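Long-range contacts in interferon-activable protein 202 (Mus musculus, PDB 4L5R), which binds double-stranded DNA without sequence specificity through its first HIN-200 domain and restrains the AIM2 inflammasome, probably by sequestering cytoplasmic DNA: residues A[156-161]-A[187-192]; A[111-116]-A[150-155]; A[130-135]-A[144-149]. All coordinates share one frame; numbering follows the deposited sequence.

Contact 1 (A[156-161]-A[187-192]). Unlike the reference sequence in segment 156-161: Glu-159 (reference Lys). With nucleotides of chain B.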
# COMPACT_ATOMS: atom_id res chain seq x y z
N TRP A 156 11.80 0.61 -10.19
CA TRP A 156 11.48 1.86 -9.51
C TRP A 156 11.90 3.01 -10.43
O TRP A 156 13.10 3.23 -10.68
CB TRP A 156 12.19 1.92 -8.15
CG TRP A 156 12.09 3.23 -7.42
CD1 TRP A 156 13.02 4.24 -7.43
CD2 TRP A 156 11.03 3.67 -6.56
NE1 TRP A 156 12.60 5.28 -6.63
CE2 TRP A 156 11.38 4.95 -6.09
CE3 TRP A 156 9.82 3.11 -6.14
CZ2 TRP A 156 10.56 5.67 -5.22
CZ3 TRP A 156 9.00 3.84 -5.28
CH2 TRP A 156 9.38 5.10 -4.83
N ASP A 157 10.90 3.72 -10.93
CA ASP A 157 11.02 4.65 -12.05
C ASP A 157 10.98 6.10 -11.59
O ASP A 157 11.20 7.01 -12.38
CB ASP A 157 9.83 4.43 -13.00
CG ASP A 157 10.25 4.22 -14.43
OD1 ASP A 157 11.42 3.83 -14.64
OD2 ASP A 157 9.42 4.44 -15.33
N LYS A 158 10.65 6.31 -10.32
CA LYS A 158 10.57 7.66 -9.78
C LYS A 158 11.97 8.27 -9.77
O LYS A 158 12.94 7.63 -9.36
CB LYS A 158 9.96 7.66 -8.38
CG LYS A 158 8.47 7.27 -8.34
CD LYS A 158 7.91 7.36 -6.91
CE LYS A 158 6.39 7.26 -6.89
NZ LYS A 158 5.79 7.44 -5.50
N GLU A 159 12.08 9.50 -10.26
CA GLU A 159 13.35 10.22 -10.21
C GLU A 159 13.58 10.63 -8.77
O GLU A 159 13.24 11.74 -8.36
CB GLU A 159 13.33 11.44 -11.13
N GLN A 160 14.15 9.71 -8.01
CA GLN A 160 14.44 9.91 -6.60
C GLN A 160 15.03 8.61 -6.05
O GLN A 160 14.47 7.53 -6.24
CB GLN A 160 13.19 10.32 -5.82
CG GLN A 160 12.55 9.23 -4.99
CD GLN A 160 11.41 9.77 -4.13
OE1 GLN A 160 10.29 9.96 -4.61
NE2 GLN A 160 11.71 10.04 -2.86
N HIS A 161 16.18 8.73 -5.39
CA HIS A 161 16.91 7.56 -4.92
C HIS A 161 17.03 7.55 -3.40
O HIS A 161 17.76 6.73 -2.83
CB HIS A 161 18.31 7.50 -5.55
CG HIS A 161 18.30 7.34 -7.04
ND1 HIS A 161 17.14 7.37 -7.78
CD2 HIS A 161 19.31 7.15 -7.92
CE1 HIS A 161 17.43 7.20 -9.06
NE2 HIS A 161 18.74 7.06 -9.17
N LEU A 187 7.31 -5.96 -11.67
CA LEU A 187 6.58 -5.01 -10.83
C LEU A 187 7.17 -3.63 -11.08
O LEU A 187 8.38 -3.44 -10.97
CB LEU A 187 6.76 -5.38 -9.37
CG LEU A 187 6.33 -6.80 -9.03
CD1 LEU A 187 6.57 -7.06 -7.55
CD2 LEU A 187 4.86 -6.98 -9.42
N HIS A 188 6.31 -2.68 -11.44
CA HIS A 188 6.75 -1.35 -11.85
C HIS A 188 6.14 -0.30 -10.92
O HIS A 188 4.98 -0.42 -10.51
CB HIS A 188 6.33 -1.08 -13.30
CG HIS A 188 7.02 0.09 -13.94
ND1 HIS A 188 6.67 1.39 -13.69
CD2 HIS A 188 8.04 0.14 -14.84
CE1 HIS A 188 7.44 2.20 -14.39
NE2 HIS A 188 8.28 1.46 -15.10
N SER A 189 6.90 0.73 -10.58
CA SER A 189 6.38 1.75 -9.69
C SER A 189 5.26 2.54 -10.37
O SER A 189 5.20 2.60 -11.61
CB SER A 189 7.50 2.71 -9.26
OG SER A 189 8.13 3.28 -10.39
N GLY A 190 4.40 3.15 -9.56
CA GLY A 190 3.36 4.05 -10.02
C GLY A 190 3.36 5.30 -9.14
O GLY A 190 4.22 5.44 -8.26
N ASN A 191 2.41 6.20 -9.34
CA ASN A 191 2.51 7.48 -8.63
C ASN A 191 2.57 7.32 -7.12
O ASN A 191 3.27 8.08 -6.45
CB ASN A 191 1.46 8.49 -9.08
CG ASN A 191 0.06 8.06 -8.73
OD1 ASN A 191 -0.20 6.87 -8.54
ND2 ASN A 191 -0.85 9.03 -8.64
N HIS A 192 1.90 6.28 -6.58
CA HIS A 192 1.85 6.06 -5.14
C HIS A 192 2.88 5.07 -4.57
O HIS A 192 2.89 4.82 -3.37
CB HIS A 192 0.45 5.58 -4.70
CG HIS A 192 -0.66 6.50 -5.10
ND1 HIS A 192 -1.88 6.04 -5.57
CD2 HIS A 192 -0.76 7.85 -5.09
CE1 HIS A 192 -2.67 7.06 -5.83
NE2 HIS A 192 -2.02 8.17 -5.55
P DG B 6 -0.67 5.34 -11.82
OP1 DG B 6 -1.41 4.52 -10.83
OP2 DG B 6 0.68 5.87 -11.49
O5' DG B 6 -0.54 4.51 -13.18
C5' DG B 6 -1.68 3.80 -13.66
C4' DG B 6 -1.39 3.28 -15.06
O4' DG B 6 -1.52 4.36 -16.02
C3' DG B 6 0.01 2.69 -15.22
O3' DG B 6 -0.04 1.41 -15.86
C2' DG B 6 0.68 3.68 -16.17
C1' DG B 6 -0.55 4.04 -16.99
N9 DG B 6 -0.30 5.08 -17.98
C8 DG B 6 0.45 6.23 -17.88
N7 DG B 6 0.51 6.90 -19.00
C5 DG B 6 -0.23 6.15 -19.89
C6 DG B 6 -0.54 6.37 -21.26
O6 DG B 6 -0.19 7.32 -21.97
N1 DG B 6 -1.33 5.34 -21.78
C2 DG B 6 -1.77 4.25 -21.07
N2 DG B 6 -2.52 3.35 -21.72
N3 DG B 6 -1.50 4.04 -19.79
C4 DG B 6 -0.73 5.02 -19.28
P DT B 5 -0.10 11.72 -11.28
OP1 DT B 5 -0.34 11.61 -9.82
OP2 DT B 5 1.27 12.00 -11.78
O5' DT B 5 -0.57 10.38 -12.01
C5' DT B 5 -1.92 9.96 -11.92
C4' DT B 5 -2.16 8.80 -12.87
O4' DT B 5 -2.29 9.27 -14.23
C3' DT B 5 -1.07 7.73 -12.88
O3' DT B 5 -1.61 6.58 -12.22
C2' DT B 5 -0.76 7.50 -14.36
C1' DT B 5 -1.94 8.18 -15.05
N1 DT B 5 -1.69 8.65 -16.44
C2 DT B 5 -2.53 8.20 -17.43
O2 DT B 5 -3.47 7.44 -17.23
N3 DT B 5 -2.23 8.69 -18.67
C4 DT B 5 -1.22 9.54 -19.05
O4 DT B 5 -1.06 9.88 -20.22
C5 DT B 5 -0.37 9.97 -17.96
C7 DT B 5 0.77 10.90 -18.22
C6 DT B 5 -0.65 9.51 -16.72

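Contact 2 (A[111-116]-A[150-155])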
# COMPACT_ATOMS: atom_id res chain seq x y z
N LEU A 111 2.16 -12.73 -0.83
CA LEU A 111 1.86 -13.72 -1.85
C LEU A 111 3.13 -14.27 -2.48
O LEU A 111 4.12 -13.54 -2.68
CB LEU A 111 1.05 -13.07 -2.97
CG LEU A 111 -0.42 -12.75 -2.78
CD1 LEU A 111 -0.94 -12.25 -4.11
CD2 LEU A 111 -1.18 -14.00 -2.35
N LYS A 112 3.09 -15.55 -2.84
CA LYS A 112 4.16 -16.15 -3.63
C LYS A 112 4.32 -15.42 -4.97
O LYS A 112 3.34 -15.03 -5.61
CB LYS A 112 3.86 -17.63 -3.88
CG LYS A 112 4.01 -18.53 -2.67
CD LYS A 112 5.42 -18.49 -2.10
CE LYS A 112 5.63 -19.60 -1.08
NZ LYS A 112 6.97 -19.52 -0.44
N ILE A 113 5.57 -15.24 -5.38
CA ILE A 113 5.86 -14.58 -6.64
C ILE A 113 5.22 -15.31 -7.82
O ILE A 113 4.70 -14.66 -8.74
CB ILE A 113 7.37 -14.41 -6.82
CG1 ILE A 113 7.86 -13.34 -5.84
CG2 ILE A 113 7.71 -14.02 -8.27
CD1 ILE A 113 9.36 -13.12 -5.90
N SER A 114 5.24 -16.64 -7.80
CA SER A 114 4.61 -17.36 -8.89
C SER A 114 3.11 -17.01 -8.94
O SER A 114 2.55 -16.88 -10.02
CB SER A 114 4.88 -18.87 -8.83
OG SER A 114 4.33 -19.46 -7.67
N LYS A 115 2.48 -16.82 -7.78
CA LYS A 115 1.06 -16.46 -7.74
C LYS A 115 0.84 -15.00 -8.17
O LYS A 115 -0.15 -14.67 -8.83
CB LYS A 115 0.46 -16.70 -6.35
CG LYS A 115 0.17 -18.17 -6.02
CD LYS A 115 -0.96 -18.74 -6.88
N ILE A 116 1.77 -14.13 -7.79
CA ILE A 116 1.68 -12.74 -8.21
C ILE A 116 1.60 -12.65 -9.74
O ILE A 116 0.78 -11.90 -10.29
CB ILE A 116 2.85 -11.90 -7.66
CG1 ILE A 116 2.63 -11.62 -6.16
CG2 ILE A 116 2.99 -10.59 -8.43
CD1 ILE A 116 3.86 -11.06 -5.45
N ASP A 150 10.43 -18.65 -6.83
CA ASP A 150 10.48 -17.81 -8.02
C ASP A 150 11.14 -16.43 -7.80
O ASP A 150 11.45 -16.06 -6.67
CB ASP A 150 9.07 -17.64 -8.61
CG ASP A 150 9.09 -17.33 -10.10
OD1 ASP A 150 10.18 -17.36 -10.71
OD2 ASP A 150 8.00 -17.06 -10.67
N ASN A 151 11.36 -15.71 -8.89
CA ASN A 151 11.94 -14.36 -8.82
C ASN A 151 11.24 -13.45 -9.81
O ASN A 151 10.58 -13.92 -10.73
CB ASN A 151 13.44 -14.40 -9.07
CG ASN A 151 13.78 -14.93 -10.45
OD1 ASN A 151 13.59 -14.26 -11.45
ND2 ASN A 151 14.28 -16.17 -10.49
N ILE A 152 11.37 -12.14 -9.61
CA ILE A 152 10.73 -11.19 -10.50
C ILE A 152 11.49 -9.87 -10.44
O ILE A 152 12.10 -9.54 -9.42
CB ILE A 152 9.23 -11.01 -10.16
CG1 ILE A 152 8.51 -10.21 -11.25
CG2 ILE A 152 9.06 -10.40 -8.78
CD1 ILE A 152 6.99 -10.08 -11.07
N LYS A 153 11.49 -9.13 -11.54
CA LYS A 153 12.16 -7.83 -11.58
C LYS A 153 11.28 -6.72 -11.00
O LYS A 153 10.09 -6.66 -11.29
CB LYS A 153 12.54 -7.49 -13.01
CG LYS A 153 13.38 -6.25 -13.17
CD LYS A 153 13.32 -5.80 -14.61
CE LYS A 153 14.65 -5.34 -15.10
NZ LYS A 153 14.55 -5.01 -16.55
N VAL A 154 11.88 -5.85 -10.19
CA VAL A 154 11.19 -4.67 -9.70
C VAL A 154 11.84 -3.44 -10.33
O VAL A 154 13.06 -3.29 -10.29
CB VAL A 154 11.29 -4.56 -8.17
CG1 VAL A 154 10.61 -3.28 -7.67
CG2 VAL A 154 10.64 -5.81 -7.51
N VAL A 155 11.01 -2.60 -10.93
CA VAL A 155 11.44 -1.36 -11.55
C VAL A 155 10.90 -0.15 -10.80
O VAL A 155 9.68 0.09 -10.78
CB VAL A 155 11.03 -1.29 -13.05
CG1 VAL A 155 11.40 0.06 -13.66
CG2 VAL A 155 11.71 -2.45 -13.84

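Contact 3 (A[130-135]-A[144-149]). With nucleotides of chain C.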
# COMPACT_ATOMS: atom_id res chain seq x y z
N ALA A 130 12.73 -11.12 -0.29
CA ALA A 130 14.19 -11.20 -0.26
C ALA A 130 14.75 -10.53 -1.52
O ALA A 130 14.13 -10.56 -2.58
CB ALA A 130 14.64 -12.65 -0.16
N VAL A 131 15.93 -9.93 -1.39
CA VAL A 131 16.56 -9.24 -2.51
C VAL A 131 17.76 -10.05 -3.02
O VAL A 131 18.65 -10.40 -2.25
CB VAL A 131 17.07 -7.84 -2.10
CG1 VAL A 131 17.89 -7.23 -3.24
CG2 VAL A 131 15.91 -6.93 -1.75
N GLU A 132 17.75 -10.36 -4.30
CA GLU A 132 18.87 -11.09 -4.91
C GLU A 132 19.86 -10.10 -5.50
O GLU A 132 21.08 -10.25 -5.32
CB GLU A 132 18.36 -12.03 -6.00
CG GLU A 132 19.41 -12.44 -7.00
CD GLU A 132 19.55 -13.93 -7.11
OE1 GLU A 132 20.34 -14.50 -6.32
OE2 GLU A 132 18.87 -14.53 -7.97
N LYS A 133 19.34 -9.08 -6.18
CA LYS A 133 20.18 -8.08 -6.83
C LYS A 133 19.57 -6.70 -6.72
O LYS A 133 18.35 -6.54 -6.69
CB LYS A 133 20.34 -8.40 -8.32
CG LYS A 133 20.89 -9.78 -8.62
CD LYS A 133 20.99 -10.00 -10.12
CE LYS A 133 21.64 -11.34 -10.44
NZ LYS A 133 22.97 -11.45 -9.77
N LYS A 134 20.43 -5.68 -6.67
CA LYS A 134 19.95 -4.31 -6.69
C LYS A 134 20.86 -3.53 -7.61
O LYS A 134 22.08 -3.73 -7.59
CB LYS A 134 19.95 -3.71 -5.28
CG LYS A 134 19.73 -2.20 -5.26
CD LYS A 134 19.57 -1.67 -3.84
CE LYS A 134 19.96 -0.20 -3.73
NZ LYS A 134 21.43 -0.05 -3.56
N LYS A 135 20.29 -2.68 -8.44
CA LYS A 135 21.11 -1.84 -9.32
C LYS A 135 20.59 -0.42 -9.32
O LYS A 135 19.43 -0.19 -9.64
CB LYS A 135 21.14 -2.39 -10.74
CG LYS A 135 21.68 -1.39 -11.75
CD LYS A 135 22.64 -2.01 -12.76
CE LYS A 135 21.90 -2.63 -13.94
NZ LYS A 135 21.14 -3.86 -13.57
N LYS A 144 16.18 -7.49 -8.40
CA LYS A 144 15.67 -8.84 -8.63
C LYS A 144 15.26 -9.34 -7.26
O LYS A 144 16.12 -9.52 -6.38
CB LYS A 144 16.76 -9.72 -9.23
CG LYS A 144 16.33 -11.16 -9.46
CD LYS A 144 17.50 -11.96 -10.06
CE LYS A 144 17.13 -13.41 -10.26
NZ LYS A 144 18.30 -14.19 -10.80
N ILE A 145 13.96 -9.51 -7.05
CA ILE A 145 13.49 -10.07 -5.79
C ILE A 145 13.11 -11.54 -5.99
O ILE A 145 12.88 -11.99 -7.10
CB ILE A 145 12.31 -9.28 -5.21
CG1 ILE A 145 11.13 -9.24 -6.20
CG2 ILE A 145 12.76 -7.86 -4.84
CD1 ILE A 145 9.80 -8.72 -5.56
N LYS A 146 13.05 -12.29 -4.89
CA LYS A 146 12.79 -13.72 -4.99
C LYS A 146 12.14 -14.24 -3.72
O LYS A 146 12.22 -13.61 -2.66
CB LYS A 146 14.10 -14.47 -5.22
CG LYS A 146 15.07 -14.35 -4.05
CD LYS A 146 16.24 -15.31 -4.21
CE LYS A 146 17.23 -15.17 -3.06
NZ LYS A 146 18.33 -16.16 -3.16
N ASP A 147 11.49 -15.39 -3.85
CA ASP A 147 11.13 -16.19 -2.70
C ASP A 147 11.66 -17.60 -2.99
O ASP A 147 12.42 -17.79 -3.95
CB ASP A 147 9.62 -16.14 -2.41
CG ASP A 147 8.75 -16.53 -3.61
OD1 ASP A 147 9.18 -17.39 -4.42
OD2 ASP A 147 7.62 -16.00 -3.74
N ASN A 148 11.28 -18.57 -2.17
CA ASN A 148 11.82 -19.92 -2.30
C ASN A 148 11.60 -20.57 -3.67
O ASN A 148 12.35 -21.47 -4.06
CB ASN A 148 11.27 -20.82 -1.19
CG ASN A 148 9.77 -20.65 -0.98
OD1 ASN A 148 9.01 -20.48 -1.94
ND2 ASN A 148 9.34 -20.68 0.28
N GLU A 149 10.59 -20.11 -4.40
CA GLU A 149 10.19 -20.79 -5.63
C GLU A 149 10.32 -19.98 -6.93
O GLU A 149 10.36 -20.55 -8.02
CB GLU A 149 8.77 -21.39 -5.48
CG GLU A 149 8.71 -22.49 -4.41
CD GLU A 149 7.30 -23.06 -4.19
OE1 GLU A 149 6.33 -22.27 -4.21
OE2 GLU A 149 7.17 -24.29 -3.98
P DG C 7 18.06 -2.78 -15.61
OP1 DG C 7 18.59 -2.59 -14.24
OP2 DG C 7 16.66 -3.24 -15.81
O5' DG C 7 18.28 -1.41 -16.39
C5' DG C 7 19.61 -0.88 -16.52
C4' DG C 7 19.58 0.42 -17.30
O4' DG C 7 19.40 0.12 -18.70
C3' DG C 7 18.46 1.40 -16.93
O3' DG C 7 19.03 2.71 -16.94
C2' DG C 7 17.40 1.19 -18.01
C1' DG C 7 18.26 0.81 -19.20
N9 DG C 7 17.67 -0.13 -20.15
C8 DG C 7 17.08 -1.34 -19.86
N7 DG C 7 16.68 -1.98 -20.92
C5 DG C 7 17.04 -1.16 -21.98
C6 DG C 7 16.87 -1.33 -23.37
O6 DG C 7 16.35 -2.29 -23.97
N1 DG C 7 17.39 -0.24 -24.08
C2 DG C 7 17.99 0.86 -23.50
N2 DG C 7 18.44 1.82 -24.31
N3 DG C 7 18.15 1.02 -22.20
C4 DG C 7 17.66 -0.02 -21.51
O HOH W 1 11.02 -13.56 -0.31

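Contact 1 (A[156-161]-A[187-192])
Ser-189 pushes its hydroxyl into the bend where the chain leaves strand 151-156, and this is the tight end of the contact. The backbone N of Asp-157 donates to Ser-189 OG over 2.9 Å in a nearly straight bond (159°), while Ser-189 CB rests 3.9 Å from CE3 of the Trp-156 indole. OG reaches that N-H because it sits between the backbone N and the carbonyl carbon of its own residue (chi1 57°). The indole is gripped within its own loop as well: Lys-158 CB covers one face near the rim, and NE1 donates in the ring plane to the carbonyl O of Gln-160. Lys-158 then runs out fully extended, and its NZ meets Asn-191 O at 2.8 Å, coming from above the carbonyl plane instead of along a lone pair; Ser-193 O is a second acceptor for the same amine. These two loops follow the neighbouring parallel strands 151-156 and 186-188 in the second OB fold of the HIN-200 domain, and the turn they hold faces DNA. Asn-191 N donates to OP2 of DG6 of chain B at 2.8 Å, and Asn-191 ND2 reaches OP1 of DT5 of chain B at 2.9 Å, so one residue spans two successive phosphates. On the loose side, Asp-157 is exposed. Its OD2 lies 3.1 Å from CE1 of His-188, at the edge of the ring, with the carboxylate and ring planes 79° apart. ND1 of the same imidazole donates to Ser-189 O in the plane of that carbonyl.

Contact 2 (A[111-116]-A[150-155])
Ile-113 lays its two outer methyls over the start of strand 151-156, overlapping Asp-150 and Ile-152 together. CG2 does most of the touching: it stands 3.9 Å from Ile-152 CB and also meets Asp-150 CB and the carbonyl O of Asn-151. That branch points across to the strand because it lies anti to the backbone N, while CG1 turns back beside that nitrogen (chi1 -71°) and carries CD1 to within 3.7 Å of Asp-150 O. The two isoleucines meet at a slant, CG2 and CD1 of Ile-113 against CB and CG2 of Ile-152, an apolar patch buried between the short helix and the sheet. Towards the surface the contact changes character. Asp-150 swings its carboxylate past the first turn of the helix, with OD2 3.8 Å from Ser-114 CA. The polar partners of this carboxylate lie elsewhere: Lys-117, just beyond the helix, makes a salt bridge to OD2, and OD1 takes a weak bond from Asn-151 N at 2.7 Å. Lys-117 also donates to Asn-151 O, and this one amine therefore ties the chain after the helix to Asp-150 and to the first strand residue, Asn-151. Lys-112 occupies the N-cap position, and the following N-H, that of Ile-113, is taken up by Asp-147 OD2 from the turn before the strand. Helix 113-116 thus lies against strands 124-136 and 151-156 of the second OB fold, with Ile-113 and Ile-116 packed on Phe-129 of strand 124-136, and Ile-152 between Ile-145 of strand 141-146 and Leu-187 of strand 186-188.

Contact 3 (A[130-135]-A[144-149])
Lys-144 and Glu-132 lie alongside each other, their ends heading in one direction, with their aliphatic parts in contact before their charges meet. Glu-132 CG is 3.6 Å from Lys-144 CD, and beyond it OE2 closes a salt bridge to Lys-144 NZ at 2.9 Å, weak as a hydrogen bond. Lys-144 is extended throughout, while Glu-132 bends at chi2 (124°) to reach its amine. On another side, Lys-133 packs its CB on Lys-144 CB at 3.9 Å. The reason lies in the backbone: this hairpin of strands 124-136 and 141-146 carries a classic beta bulge, in which Glu-132 and Lys-133 both face Lys-144. Its carbonyl O accepts from Glu-132 N at 2.8 Å, nearly along the C=O axis, and from Lys-133 N at 3.3 Å on a lone pair. Lys-146 crosses the glutamate nearly perpendicularly, its NZ 4.1 Å from OE1, too far for a salt bridge. Its backbone N donates to Ala-130 O at 3.1 Å in an antiparallel hydrogen-bonded pair, and a water bridges the weak return bond from Ala-130 N to Lys-146 O. Replacing Lys-144 by an alanine would probably leave Glu-132 without its salt-bridge mate and set its carboxylate free to turn. Farther along, Lys-135 NZ donates to OP1 of DG7 of chain C. With Lys-144 bonded to it and Lys-146 close by, the glutamate carboxylate probably offsets part of the positive charge here.

How the contacts relate
From the N terminus, the chain first enters contact 2 at helix 113-116. It then passes through strand 124-136 and back along 141-146, where contact 3 closes the hairpin, before strand 151-156 returns to the helix and completes contact 2; contact 3 thus falls wholly within that larger loop. Contact 1 follows in series, opening as strand 151-156 ends and closing after strand 186-188. None of the loops cross. The turn after strand 141-146, part of contact 3, meets the start of the helix in contact 2, and Val-155 pairs with Leu-187 and Ser-189 of contact 1. Together they join the hairpin and the parallel strands of the second OB fold and seat the short helix against them.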